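PDB 3LUP: DegV family protein, which binds a fatty acid, here elaidic acid, and may take part in lipid transport or fatty acid metabolism. Local coordinates for residues 230-244 with 250-264. Residues are numbered along the deposited sequence; the frame is centred on the assembly and turned at random.
Sequences YDIAIIHSRAQDKAE and LAKAGLKDDLEIVSF
His236 O is gripped from two sources: Phe264 N donates to it at 3.0 Å from well above the carbonyl plane, and a water adds a weak bond. That water also accepts from Arg238 N and bonds Ser263 OG, joining the loop after strand 230-236 to strand 259-263. Upstream, the strands run parallel, with Ile232 and Ile234 each using N and O toward Asp258, Glu260 and Val262; Val262 N to Ile234 O is 2.9 Å. Strand 277-283 pairs antiparallel with the other edge of 230-236, and 259-263 is the outermost strand on its side.

On the face covered by helix 240-252, Leu259 CD1 lies against Ile232 CG2 (3.7 Å) and also meets Ile234 CD1, with Tyr247 of the helix touching Ile234, Leu259 and Ile261. His236 CG sits between its backbone N and carbonyl carbon (chi1 68°), which turns the ring to the helix start; there N-cap Ala239 N donates to ND1 at 2.9 Å, while Ile261 CG2 meets the ring edge and Ser263 OG lies over a face.

On the reverse face, Ile235 CG1 runs beside Val262 CG2, and its other branch, CG2, stands 3.3 Å above the centre of the Phe264 ring, a CH-pi contact. At the far end Asp231 OD1 and Asp258 OD1 lie 4.2 Å apart, a likely repulsion that Arg132 and Lys284, salt-bridged to Asp231 and Asp258 respectively, probably ease.

This right-handed beta-alpha-beta unit therefore places an apolar pair, Ile235 and Phe264, against the bound elaidic acid, a surface suited to its hydrocarbon chain.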
ATOM      1  N   TYR A 230       2.926 -12.719  11.878  1.00 29.18           N
ATOM      2  CA  TYR A 230       2.635 -11.789  10.786  1.00 28.46           C
ATOM      3  C   TYR A 230       1.741 -12.352   9.704  1.00 28.65           C
ATOM      4  O   TYR A 230       1.935 -13.475   9.261  1.00 28.91           O
ATOM      5  CB  TYR A 230       3.934 -11.344  10.123  1.00 28.19           C
ATOM      6  CG  TYR A 230       4.815 -10.488  10.991  1.00 27.61           C
ATOM      7  CD1 TYR A 230       4.763  -9.096  10.911  1.00 25.90           C
ATOM      8  CD2 TYR A 230       5.714 -11.072  11.901  1.00 27.45           C
ATOM      9  CE1 TYR A 230       5.577  -8.303  11.707  1.00 25.73           C
ATOM     10  CE2 TYR A 230       6.527 -10.284  12.705  1.00 26.82           C
ATOM     11  CZ  TYR A 230       6.457  -8.902  12.596  1.00 27.03           C
ATOM     12  OH  TYR A 230       7.263  -8.120  13.394  1.00 28.95           O
ATOM     13  N   ASP A 231       0.776 -11.560   9.253  1.00 28.92           N
ATOM     14  CA  ASP A 231       0.133 -11.824   7.965  1.00 29.23           C
ATOM     15  C   ASP A 231       1.135 -11.478   6.849  1.00 29.23           C
ATOM     16  O   ASP A 231       1.696 -10.363   6.835  1.00 29.18           O
ATOM     17  CB  ASP A 231      -1.169 -11.025   7.832  1.00 29.08           C
ATOM     18  CG  ASP A 231      -2.301 -11.571   8.741  1.00 31.14           C
ATOM     19  OD1 ASP A 231      -2.572 -12.801   8.696  1.00 31.95           O
ATOM     20  OD2 ASP A 231      -2.928 -10.775   9.492  1.00 30.89           O
ATOM     21  N   ILE A 232       1.389 -12.435   5.946  1.00 28.77           N
ATOM     22  CA  ILE A 232       2.339 -12.213   4.839  1.00 29.04           C
ATOM     23  C   ILE A 232       1.662 -12.224   3.456  1.00 29.27           C
ATOM     24  O   ILE A 232       0.862 -13.114   3.151  1.00 29.90           O
ATOM     25  CB  ILE A 232       3.524 -13.224   4.837  1.00 28.91           C
ATOM     26  CG1 ILE A 232       4.064 -13.437   6.247  1.00 29.28           C
ATOM     27  CG2 ILE A 232       4.656 -12.743   3.926  1.00 29.14           C
ATOM     28  CD1 ILE A 232       4.958 -14.643   6.374  1.00 28.91           C
ATOM     29  N   ALA A 233       1.998 -11.238   2.625  1.00 28.96           N
ATOM     30  CA  ALA A 233       1.377 -11.085   1.323  1.00 28.78           C
ATOM     31  C   ALA A 233       2.459 -11.028   0.252  1.00 28.95           C
ATOM     32  O   ALA A 233       3.389 -10.228   0.358  1.00 29.48           O
ATOM     33  CB  ALA A 233       0.528  -9.806   1.294  1.00 28.15           C
ATOM     34  N   ILE A 234       2.355 -11.890  -0.758  1.00 28.62           N
ATOM     35  CA  ILE A 234       3.159 -11.732  -1.960  1.00 28.48           C
ATOM     36  C   ILE A 234       2.295 -10.996  -2.977  1.00 28.60           C
ATOM     37  O   ILE A 234       1.156 -11.387  -3.249  1.00 29.04           O
ATOM     38  CB  ILE A 234       3.599 -13.064  -2.551  1.00 28.55           C
ATOM     39  CG1 ILE A 234       4.333 -13.894  -1.506  1.00 28.58           C
ATOM     40  CG2 ILE A 234       4.481 -12.828  -3.783  1.00 27.49           C
ATOM     41  CD1 ILE A 234       4.398 -15.372  -1.857  1.00 29.29           C
ATOM     42  N   ILE A 235       2.829  -9.917  -3.524  1.00 28.31           N
ATOM     43  CA  ILE A 235       2.039  -9.037  -4.370  1.00 28.12           C
ATOM     44  C   ILE A 235       2.796  -8.830  -5.674  1.00 28.20           C
ATOM     45  O   ILE A 235       4.005  -8.659  -5.652  1.00 28.52           O
ATOM     46  CB  ILE A 235       1.777  -7.682  -3.676  1.00 27.85           C
ATOM     47  CG1 ILE A 235       1.462  -7.892  -2.189  1.00 27.30           C
ATOM     48  CG2 ILE A 235       0.651  -6.926  -4.375  1.00 27.73           C
ATOM     49  CD1 ILE A 235       2.192  -6.941  -1.269  1.00 26.12           C
ATOM     50  N   HIS A 236       2.096  -8.866  -6.803  1.00 28.15           N
ATOM     51  CA  HIS A 236       2.750  -8.743  -8.087  1.00 28.64           C
ATOM     52  C   HIS A 236       1.921  -7.971  -9.099  1.00 29.47           C
ATOM     53  O   HIS A 236       0.686  -7.939  -9.015  1.00 29.86           O
ATOM     54  CB  HIS A 236       3.074 -10.131  -8.641  1.00 28.50           C
ATOM     55  CG  HIS A 236       1.866 -10.923  -9.007  1.00 27.52           C
ATOM     56  ND1 HIS A 236       1.386 -10.990 -10.296  1.00 27.76           N
ATOM     57  CD2 HIS A 236       1.015 -11.651  -8.248  1.00 26.70           C
ATOM     58  CE1 HIS A 236       0.301 -11.742 -10.319  1.00 27.99           C
ATOM     59  NE2 HIS A 236       0.057 -12.160  -9.090  1.00 27.25           N
ATOM     60  N   SER A 237       2.602  -7.355 -10.060  1.00 30.15           N
ATOM     61  CA  SER A 237       1.924  -6.729 -11.191  1.00 30.91           C
ATOM     62  C   SER A 237       2.139  -7.586 -12.444  1.00 31.45           C
ATOM     63  O   SER A 237       3.058  -7.352 -13.226  1.00 31.53           O
ATOM     64  CB  SER A 237       2.391  -5.279 -11.387  1.00 30.49           C
ATOM     65  OG  SER A 237       3.803  -5.209 -11.575  1.00 31.32           O
ATOM     66  N   ARG A 238       1.283  -8.593 -12.616  1.00 32.53           N
ATOM     67  CA  ARG A 238       1.395  -9.560 -13.727  1.00 33.55           C
ATOM     68  C   ARG A 238       2.766 -10.259 -13.744  1.00 33.83           C
ATOM     69  O   ARG A 238       3.462 -10.277 -14.759  1.00 33.87           O
ATOM     70  CB  ARG A 238       1.081  -8.901 -15.084  1.00 33.84           C
ATOM     71  CG  ARG A 238      -0.320  -8.301 -15.196  1.00 35.00           C
ATOM     72  CD  ARG A 238      -1.164  -9.030 -16.204  1.00 38.43           C
ATOM     73  NE  ARG A 238      -2.494  -8.429 -16.338  1.00 40.62           N
ATOM     74  CZ  ARG A 238      -2.969  -7.868 -17.451  1.00 41.57           C
ATOM     75  NH1 ARG A 238      -2.227  -7.807 -18.555  1.00 41.37           N
ATOM     76  NH2 ARG A 238      -4.197  -7.357 -17.454  1.00 42.27           N
ATOM     77  N   ALA A 239       3.142 -10.808 -12.591  1.00 34.51           N
ATOM     78  CA  ALA A 239       4.396 -11.544 -12.410  1.00 34.97           C
ATOM     79  C   ALA A 239       4.080 -12.824 -11.642  1.00 35.37           C
ATOM     80  O   ALA A 239       4.752 -13.180 -10.673  1.00 34.97           O
ATOM     81  CB  ALA A 239       5.435 -10.692 -11.670  1.00 34.86           C
ATOM     82  N   GLN A 240       3.019 -13.489 -12.100  1.00 36.32           N
ATOM     83  CA  GLN A 240       2.573 -14.794 -11.613  1.00 37.19           C
ATOM     84  C   GLN A 240       3.704 -15.747 -11.224  1.00 37.09           C
ATOM     85  O   GLN A 240       3.736 -16.252 -10.100  1.00 36.86           O
ATOM     86  CB  GLN A 240       1.723 -15.457 -12.699  1.00 37.69           C
ATOM     87  CG  GLN A 240       0.917 -16.647 -12.218  1.00 40.10           C
ATOM     88  CD  GLN A 240      -0.060 -16.255 -11.131  1.00 43.59           C
ATOM     89  OE1 GLN A 240      -0.559 -15.122 -11.104  1.00 45.36           O
ATOM     90  NE2 GLN A 240      -0.326 -17.180 -10.213  1.00 45.05           N
ATOM     91  N   ASP A 241       4.611 -15.990 -12.171  1.00 37.11           N
ATOM     92  CA  ASP A 241       5.716 -16.912 -11.982  1.00 37.60           C
ATOM     93  C   ASP A 241       6.708 -16.473 -10.906  1.00 36.95           C
ATOM     94  O   ASP A 241       7.195 -17.316 -10.151  1.00 36.82           O
ATOM     95  CB  ASP A 241       6.436 -17.148 -13.307  1.00 38.32           C
ATOM     96  CG  ASP A 241       5.707 -18.141 -14.194  1.00 41.42           C
ATOM     97  OD1 ASP A 241       4.782 -18.829 -13.688  1.00 44.56           O
ATOM     98  OD2 ASP A 241       6.061 -18.248 -15.396  1.00 44.51           O
ATOM     99  N   LYS A 242       6.999 -15.172 -10.841  1.00 36.24           N
ATOM    100  CA  LYS A 242       7.906 -14.637  -9.824  1.00 36.09           C
ATOM    101  C   LYS A 242       7.286 -14.774  -8.422  1.00 35.89           C
ATOM    102  O   LYS A 242       7.996 -15.013  -7.437  1.00 36.17           O
ATOM    103  CB  LYS A 242       8.332 -13.175 -10.105  1.00 36.22           C
ATOM    104  CG  LYS A 242       8.696 -12.816 -11.586  1.00 37.45           C
ATOM    105  CD  LYS A 242       9.782 -11.705 -11.763  1.00 38.40           C
ATOM    106  CE  LYS A 242       9.576 -10.498 -10.826  1.00 41.35           C
ATOM    107  NZ  LYS A 242      10.585  -9.354 -10.847  1.00 40.16           N
ATOM    108  N   ALA A 243       5.961 -14.651  -8.340  1.00 35.39           N
ATOM    109  CA  ALA A 243       5.234 -14.768  -7.068  1.00 34.58           C
ATOM    110  C   ALA A 243       5.080 -16.221  -6.590  1.00 34.21           C
ATOM    111  O   ALA A 243       5.217 -16.499  -5.402  1.00 33.60           O
ATOM    112  CB  ALA A 243       3.874 -14.065  -7.157  1.00 34.23           C
ATOM    113  N   GLU A 244       4.786 -17.135  -7.515  1.00 34.15           N
ATOM    114  CA  GLU A 244       4.709 -18.567  -7.200  1.00 34.45           C
ATOM    115  C   GLU A 244       6.067 -19.089  -6.768  1.00 34.08           C
ATOM    116  O   GLU A 244       6.165 -19.901  -5.860  1.00 33.74           O
ATOM    117  CB  GLU A 244       4.233 -19.369  -8.402  1.00 34.59           C
ATOM    118  CG  GLU A 244       2.771 -19.168  -8.753  1.00 37.29           C
ATOM    119  CD  GLU A 244       2.317 -20.072  -9.908  1.00 41.95           C
ATOM    120  OE1 GLU A 244       3.196 -20.637 -10.625  1.00 42.56           O
ATOM    121  OE2 GLU A 244       1.079 -20.212 -10.103  1.00 42.69           O
ATOM    122  N   LEU A 250       9.155 -19.527   0.249  1.00 32.62           N
ATOM    123  CA  LEU A 250       8.593 -19.306   1.575  1.00 32.49           C
ATOM    124  C   LEU A 250       7.848 -20.527   2.108  1.00 32.64           C
ATOM    125  O   LEU A 250       7.765 -20.731   3.318  1.00 32.54           O
ATOM    126  CB  LEU A 250       7.679 -18.089   1.556  1.00 32.47           C
ATOM    127  CG  LEU A 250       8.416 -16.758   1.417  1.00 32.30           C
ATOM    128  CD1 LEU A 250       7.415 -15.637   1.451  1.00 33.01           C
ATOM    129  CD2 LEU A 250       9.436 -16.583   2.533  1.00 32.14           C
ATOM    130  N   ALA A 251       7.312 -21.332   1.197  1.00 32.63           N
ATOM    131  CA  ALA A 251       6.689 -22.597   1.563  1.00 32.80           C
ATOM    132  C   ALA A 251       7.757 -23.519   2.136  1.00 32.89           C
ATOM    133  O   ALA A 251       7.587 -24.085   3.212  1.00 32.71           O
ATOM    134  CB  ALA A 251       6.007 -23.240   0.348  1.00 32.70           C
ATOM    135  N   LYS A 252       8.867 -23.637   1.414  1.00 33.21           N
ATOM    136  CA  LYS A 252      10.013 -24.422   1.862  1.00 33.43           C
ATOM    137  C   LYS A 252      10.510 -23.930   3.221  1.00 33.84           C
ATOM    138  O   LYS A 252      10.847 -24.731   4.080  1.00 33.81           O
ATOM    139  CB  LYS A 252      11.155 -24.402   0.830  1.00 32.88           C
ATOM    140  CG  LYS A 252      12.318 -25.297   1.223  1.00 32.56           C
ATOM    141  CD  LYS A 252      13.419 -25.384   0.185  1.00 31.59           C
ATOM    142  CE  LYS A 252      14.479 -26.386   0.630  1.00 30.02           C
ATOM    143  NZ  LYS A 252      15.505 -26.643  -0.422  1.00 30.01           N
ATOM    144  N   ALA A 253      10.536 -22.617   3.424  1.00 34.60           N
ATOM    145  CA  ALA A 253      11.102 -22.072   4.655  1.00 35.22           C
ATOM    146  C   ALA A 253      10.203 -22.291   5.895  1.00 35.75           C
ATOM    147  O   ALA A 253      10.619 -22.013   7.022  1.00 36.08           O
ATOM    148  CB  ALA A 253      11.478 -20.605   4.471  1.00 34.82           C
ATOM    149  N   GLY A 254       8.997 -22.817   5.684  1.00 36.01           N
ATOM    150  CA  GLY A 254       8.038 -23.058   6.766  1.00 36.37           C
ATOM    151  C   GLY A 254       6.955 -22.002   6.976  1.00 36.85           C
ATOM    152  O   GLY A 254       6.229 -22.061   7.966  1.00 36.70           O
ATOM    153  N   LEU A 255       6.828 -21.049   6.046  1.00 37.25           N
ATOM    154  CA  LEU A 255       5.971 -19.862   6.236  1.00 37.60           C
ATOM    155  C   LEU A 255       4.681 -19.843   5.411  1.00 38.04           C
ATOM    156  O   LEU A 255       4.041 -18.800   5.297  1.00 38.69           O
ATOM    157  CB  LEU A 255       6.771 -18.567   5.997  1.00 37.41           C
ATOM    158  CG  LEU A 255       8.025 -18.336   6.855  1.00 37.06           C
ATOM    159  CD1 LEU A 255       8.919 -17.307   6.216  1.00 36.63           C
ATOM    160  CD2 LEU A 255       7.672 -17.917   8.274  1.00 37.44           C
ATOM    161  N   LYS A 256       4.304 -20.996   4.865  1.00 38.51           N
ATOM    162  CA  LYS A 256       3.116 -21.177   4.019  1.00 38.85           C
ATOM    163  C   LYS A 256       1.800 -20.704   4.657  1.00 39.73           C
ATOM    164  O   LYS A 256       0.868 -20.313   3.958  1.00 39.78           O
ATOM    165  CB  LYS A 256       3.002 -22.672   3.665  1.00 38.77           C
ATOM    166  CG  LYS A 256       1.965 -23.054   2.612  1.00 37.57           C
ATOM    167  CD  LYS A 256       1.411 -24.461   2.849  1.00 36.80           C
ATOM    168  CE  LYS A 256       2.302 -25.559   2.250  1.00 36.63           C
ATOM    169  NZ  LYS A 256       1.807 -26.929   2.549  1.00 34.63           N
ATOM    170  N   ASP A 257       1.728 -20.731   5.983  1.00 40.90           N
ATOM    171  CA  ASP A 257       0.430 -20.669   6.673  1.00 41.86           C
ATOM    172  C   ASP A 257      -0.307 -19.343   6.608  1.00 41.65           C
ATOM    173  O   ASP A 257      -1.509 -19.325   6.386  1.00 41.68           O
ATOM    174  CB  ASP A 257       0.551 -21.178   8.107  1.00 42.21           C
ATOM    175  CG  ASP A 257       0.717 -22.685   8.159  1.00 44.38           C
ATOM    176  OD1 ASP A 257      -0.113 -23.394   7.534  1.00 45.54           O
ATOM    177  OD2 ASP A 257       1.682 -23.159   8.808  1.00 46.81           O
ATOM    178  N   ASP A 258       0.412 -18.247   6.805  1.00 41.82           N
ATOM    179  CA  ASP A 258      -0.168 -16.910   6.648  1.00 41.84           C
ATOM    180  C   ASP A 258       0.399 -16.254   5.385  1.00 41.16           C
ATOM    181  O   ASP A 258       0.935 -15.144   5.421  1.00 40.88           O
ATOM    182  CB  ASP A 258       0.112 -16.053   7.889  1.00 42.41           C
ATOM    183  CG  ASP A 258      -0.375 -16.704   9.176  1.00 43.35           C
ATOM    184  OD1 ASP A 258      -1.609 -16.801   9.381  1.00 44.84           O
ATOM    185  OD2 ASP A 258       0.478 -17.103   9.992  1.00 44.00           O
ATOM    186  N   LEU A 259       0.261 -16.959   4.266  1.00 40.50           N
ATOM    187  CA  LEU A 259       0.853 -16.543   3.001  1.00 39.68           C
ATOM    188  C   LEU A 259      -0.212 -16.523   1.903  1.00 39.02           C
ATOM    189  O   LEU A 259      -0.866 -17.537   1.632  1.00 39.02           O
ATOM    190  CB  LEU A 259       1.992 -17.494   2.648  1.00 39.64           C
ATOM    191  CG  LEU A 259       3.070 -17.126   1.649  1.00 39.70           C
ATOM    192  CD1 LEU A 259       3.765 -15.838   2.040  1.00 41.34           C
ATOM    193  CD2 LEU A 259       4.062 -18.260   1.606  1.00 40.08           C
ATOM    194  N   GLU A 260      -0.388 -15.355   1.297  1.00 37.82           N
ATOM    195  CA  GLU A 260      -1.421 -15.133   0.304  1.00 36.92           C
ATOM    196  C   GLU A 260      -0.796 -14.440  -0.893  1.00 35.37           C
ATOM    197  O   GLU A 260       0.096 -13.606  -0.726  1.00 35.03           O
ATOM    198  CB  GLU A 260      -2.532 -14.262   0.900  1.00 37.54           C
ATOM    199  CG  GLU A 260      -3.860 -14.300   0.120  1.00 41.04           C
ATOM    200  CD  GLU A 260      -4.941 -13.325   0.649  1.00 44.75           C
ATOM    201  OE1 GLU A 260      -4.595 -12.349   1.378  1.00 44.12           O
ATOM    202  OE2 GLU A 260      -6.139 -13.541   0.303  1.00 44.94           O
ATOM    203  N   ILE A 261      -1.247 -14.795  -2.095  1.00 33.94           N
ATOM    204  CA  ILE A 261      -0.823 -14.089  -3.313  1.00 33.18           C
ATOM    205  C   ILE A 261      -1.931 -13.148  -3.807  1.00 32.91           C
ATOM    206  O   ILE A 261      -3.089 -13.554  -3.997  1.00 32.84           O
ATOM    207  CB  ILE A 261      -0.350 -15.041  -4.456  1.00 33.07           C
ATOM    208  CG1 ILE A 261       0.823 -15.926  -3.991  1.00 33.14           C
ATOM    209  CG2 ILE A 261       0.068 -14.229  -5.680  1.00 32.78           C
ATOM    210  CD1 ILE A 261       1.140 -17.144  -4.875  1.00 30.65           C
ATOM    211  N   VAL A 262      -1.568 -11.882  -3.991  1.00 32.31           N
ATOM    212  CA  VAL A 262      -2.514 -10.854  -4.402  1.00 31.79           C
ATOM    213  C   VAL A 262      -1.861  -9.956  -5.437  1.00 31.84           C
ATOM    214  O   VAL A 262      -0.627  -9.864  -5.501  1.00 31.48           O
ATOM    215  CB  VAL A 262      -3.001  -9.986  -3.208  1.00 31.96           C
ATOM    216  CG1 VAL A 262      -3.766 -10.826  -2.214  1.00 31.92           C
ATOM    217  CG2 VAL A 262      -1.842  -9.243  -2.522  1.00 31.13           C
ATOM    218  N   SER A 263      -2.697  -9.295  -6.234  1.00 31.70           N
ATOM    219  CA  SER A 263      -2.235  -8.389  -7.273  1.00 31.77           C
ATOM    220  C   SER A 263      -2.191  -6.915  -6.888  1.00 31.45           C
ATOM    221  O   SER A 263      -2.886  -6.483  -5.957  1.00 31.02           O
ATOM    222  CB  SER A 263      -3.103  -8.551  -8.502  1.00 31.69           C
ATOM    223  OG  SER A 263      -2.659  -9.694  -9.186  1.00 33.99           O
ATOM    224  N   PHE A 264      -1.358  -6.164  -7.619  1.00 30.99           N
ATOM    225  CA  PHE A 264      -1.401  -4.709  -7.602  1.00 30.60           C
ATOM    226  C   PHE A 264      -2.495  -4.243  -8.570  1.00 30.41           C
ATOM    227  O   PHE A 264      -2.913  -5.000  -9.458  1.00 30.31           O
ATOM    228  CB  PHE A 264      -0.051  -4.106  -8.024  1.00 30.56           C
ATOM    229  CG  PHE A 264       1.089  -4.358  -7.048  1.00 30.90           C
ATOM    230  CD1 PHE A 264       1.090  -3.781  -5.769  1.00 32.68           C
ATOM    231  CD2 PHE A 264       2.186  -5.131  -7.426  1.00 30.37           C
ATOM    232  CE1 PHE A 264       2.171  -3.998  -4.870  1.00 32.00           C
ATOM    233  CE2 PHE A 264       3.244  -5.366  -6.543  1.00 30.77           C
ATOM    234  CZ  PHE A 264       3.241  -4.793  -5.264  1.00 31.17           C
TER
HETATM  235  O   HOH W   1      -1.298  -9.212 -11.461  1.00 27.98           O